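Local coordinates for putative exported protein (Bordetella pertussis Tohama I, PDB 2PFZ) that binds pyroglutamic acid as a periplasmic solute receptor and probably delivers it to a tripartite ATP-independent transporter, at residues A[64-69]-A[74-79]. Sequence-based numbering, arbitrary orientation.
Sequences ILLTNF and PVYELD
The ring of Tyr76 lies against Phe69 and Leu66 where strand 61-65 of this DctP-family periplasmic solute receptor gives way to a 3-10 turn. Orientation separates its two neighbours. Phe69 lies over one face of the ring through its CB, offset toward the rim, 3.9 Å from the ring centroid and 20° off the normal, a CH-pi contact made by the methylene and not by the phenyl group. Leu66 comes instead at the edge: its CD2 lies in the ring plane, 4.0 Å from Tyr76 CD1, and the two side chains cross at about a right angle. Val75 CG1, from the same segment as the tyrosine, takes the face opposite Phe69. With both faces and this edge occupied, the ring is probably restricted in its rotation, and Leu102 and Leu106 of helix 88-107 add further packing.

No direct hydrogen bond joins 64-69 to 74-79. The backbones instead meet through a CA-H...O contact from Thr67 CA to Tyr76 O, 3.3 Å long with 141° at the hydrogen, while the 3-10 turn is closed internally by Phe69 N bonding to Leu66 O at 3.0 Å.

The polar link runs through Asp79. Its chi1 of 74° sets CG between the backbone N and carbonyl carbon, directing the carboxylate back to the turn. There OD1 meets the Thr67 methyl CG2 at 3.2 Å, the side chains crossing at a slant, while OD2 touches Leu66 CD1 and forms a salt bridge with Lys207, a pairing that would favour the charged carboxylate. All seven touching residues are buried, and the Thr67 side chain is about 7 Å from the bound pyroglutamic acid, placing the contact close to the ligand site. One water bridges the two segments, accepting from Thr67 N at 3.0 Å and donating to Asp79 OD1 at 2.7 Å.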
loop_
_atom_site.group_PDB
_atom_site.type_symbol
_atom_site.label_atom_id
_atom_site.label_comp_id
_atom_site.label_asym_id
_atom_site.label_seq_id
_atom_site.Cartn_x
_atom_site.Cartn_y
_atom_site.Cartn_z
ATOM N N ILE A 64 4.314 -7.159 0.780
ATOM C CA ILE A 64 4.530 -6.076 1.732
ATOM C C ILE A 64 3.831 -4.793 1.253
ATOM O O ILE A 64 3.432 -4.703 0.093
ATOM C CB ILE A 64 6.039 -5.739 1.949
ATOM C CG1 ILE A 64 6.717 -5.330 0.630
ATOM C CG2 ILE A 64 6.808 -6.883 2.682
ATOM C CD1 ILE A 64 7.874 -4.372 0.828
ATOM N N LEU A 65 3.678 -3.834 2.166
ATOM C CA LEU A 65 3.266 -2.471 1.852
ATOM C C LEU A 65 4.559 -1.688 1.857
ATOM O O LEU A 65 5.235 -1.626 2.899
ATOM C CB LEU A 65 2.378 -1.917 2.966
ATOM C CG LEU A 65 1.978 -0.446 2.834
ATOM C CD1 LEU A 65 0.970 -0.309 1.732
ATOM C CD2 LEU A 65 1.453 0.062 4.198
ATOM N N LEU A 66 4.919 -1.098 0.722
ATOM C CA LEU A 66 6.254 -0.476 0.611
ATOM C C LEU A 66 6.502 0.530 1.723
ATOM O O LEU A 66 7.572 0.542 2.332
ATOM C CB LEU A 66 6.435 0.208 -0.748
ATOM C CG LEU A 66 6.412 -0.702 -1.978
ATOM C CD1 LEU A 66 6.346 0.087 -3.273
ATOM C CD2 LEU A 66 7.622 -1.616 -1.947
ATOM N N THR A 67 5.524 1.400 1.966
ATOM C CA THR A 67 5.684 2.473 2.949
ATOM C C THR A 67 5.890 2.009 4.403
ATOM O O THR A 67 6.305 2.802 5.230
ATOM C CB THR A 67 4.554 3.557 2.861
ATOM O OG1 THR A 67 3.259 2.938 2.807
ATOM C CG2 THR A 67 4.762 4.450 1.641
ATOM N N ASN A 68 5.598 0.741 4.716
ATOM C CA ASN A 68 5.935 0.221 6.044
ATOM C C ASN A 68 7.432 0.265 6.297
ATOM O O ASN A 68 7.878 0.202 7.464
ATOM C CB ASN A 68 5.449 -1.214 6.240
ATOM C CG ASN A 68 4.062 -1.296 6.834
ATOM O OD1 ASN A 68 3.351 -2.305 6.642
ATOM N ND2 ASN A 68 3.672 -0.266 7.592
ATOM N N PHE A 69 8.209 0.384 5.213
ATOM C CA PHE A 69 9.659 0.278 5.300
ATOM C C PHE A 69 10.387 1.598 5.067
ATOM O O PHE A 69 11.605 1.644 4.905
ATOM C CB PHE A 69 10.121 -0.938 4.446
ATOM C CG PHE A 69 9.442 -2.196 4.880
ATOM C CD1 PHE A 69 9.890 -2.878 6.015
ATOM C CD2 PHE A 69 8.264 -2.615 4.276
ATOM C CE1 PHE A 69 9.216 -3.979 6.496
ATOM C CE2 PHE A 69 7.586 -3.736 4.739
ATOM C CZ PHE A 69 8.051 -4.418 5.848
ATOM N N PRO A 74 14.864 5.558 2.112
ATOM C CA PRO A 74 13.955 6.511 1.453
ATOM C C PRO A 74 13.188 5.955 0.230
ATOM O O PRO A 74 12.092 6.435 -0.066
ATOM C CB PRO A 74 14.877 7.679 1.036
ATOM C CG PRO A 74 16.141 7.510 1.779
ATOM C CD PRO A 74 16.233 6.103 2.270
ATOM N N VAL A 75 13.715 4.939 -0.468
ATOM C CA VAL A 75 13.022 4.449 -1.662
ATOM C C VAL A 75 11.629 3.936 -1.308
ATOM O O VAL A 75 10.738 4.003 -2.138
ATOM C CB VAL A 75 13.811 3.320 -2.412
ATOM C CG1 VAL A 75 13.788 2.033 -1.613
ATOM C CG2 VAL A 75 13.222 3.086 -3.844
ATOM N N TYR A 76 11.451 3.475 -0.069
ATOM C CA TYR A 76 10.197 2.880 0.400
ATOM C C TYR A 76 9.111 3.912 0.716
ATOM O O TYR A 76 7.927 3.575 0.726
ATOM C CB TYR A 76 10.452 2.022 1.641
ATOM C CG TYR A 76 11.121 0.739 1.276
ATOM C CD1 TYR A 76 10.450 -0.212 0.475
ATOM C CD2 TYR A 76 12.428 0.471 1.678
ATOM C CE1 TYR A 76 11.077 -1.397 0.097
ATOM C CE2 TYR A 76 13.071 -0.732 1.307
ATOM C CZ TYR A 76 12.387 -1.649 0.516
ATOM O OH TYR A 76 12.980 -2.845 0.128
ATOM N N GLU A 77 9.535 5.151 0.951
ATOM C CA GLU A 77 8.642 6.240 1.391
ATOM C C GLU A 77 7.880 6.902 0.249
ATOM O O GLU A 77 6.779 7.442 0.467
ATOM C CB GLU A 77 9.426 7.295 2.184
ATOM C CG GLU A 77 8.552 8.441 2.729
ATOM C CD GLU A 77 9.288 9.418 3.629
ATOM O OE1 GLU A 77 10.486 9.219 3.906
ATOM O OE2 GLU A 77 8.650 10.403 4.065
ATOM N N LEU A 78 8.450 6.837 -0.958
ATOM C CA LEU A 78 8.049 7.635 -2.109
ATOM C C LEU A 78 6.558 7.650 -2.417
ATOM O O LEU A 78 5.974 8.730 -2.544
ATOM C CB LEU A 78 8.896 7.256 -3.358
ATOM C CG LEU A 78 8.668 8.119 -4.616
ATOM C CD1 LEU A 78 8.877 9.631 -4.351
ATOM C CD2 LEU A 78 9.581 7.646 -5.755
ATOM N N ASP A 79 5.933 6.483 -2.519
ATOM C CA ASP A 79 4.500 6.434 -2.860
ATOM C C ASP A 79 3.541 6.772 -1.694
ATOM O O ASP A 79 2.320 6.706 -1.862
ATOM C CB ASP A 79 4.129 5.119 -3.581
ATOM C CG ASP A 79 4.090 3.907 -2.663
ATOM O OD1 ASP A 79 3.921 4.043 -1.423
ATOM O OD2 ASP A 79 4.170 2.781 -3.212
HETATM O O HOH W 1 3.270 1.958 0.088
#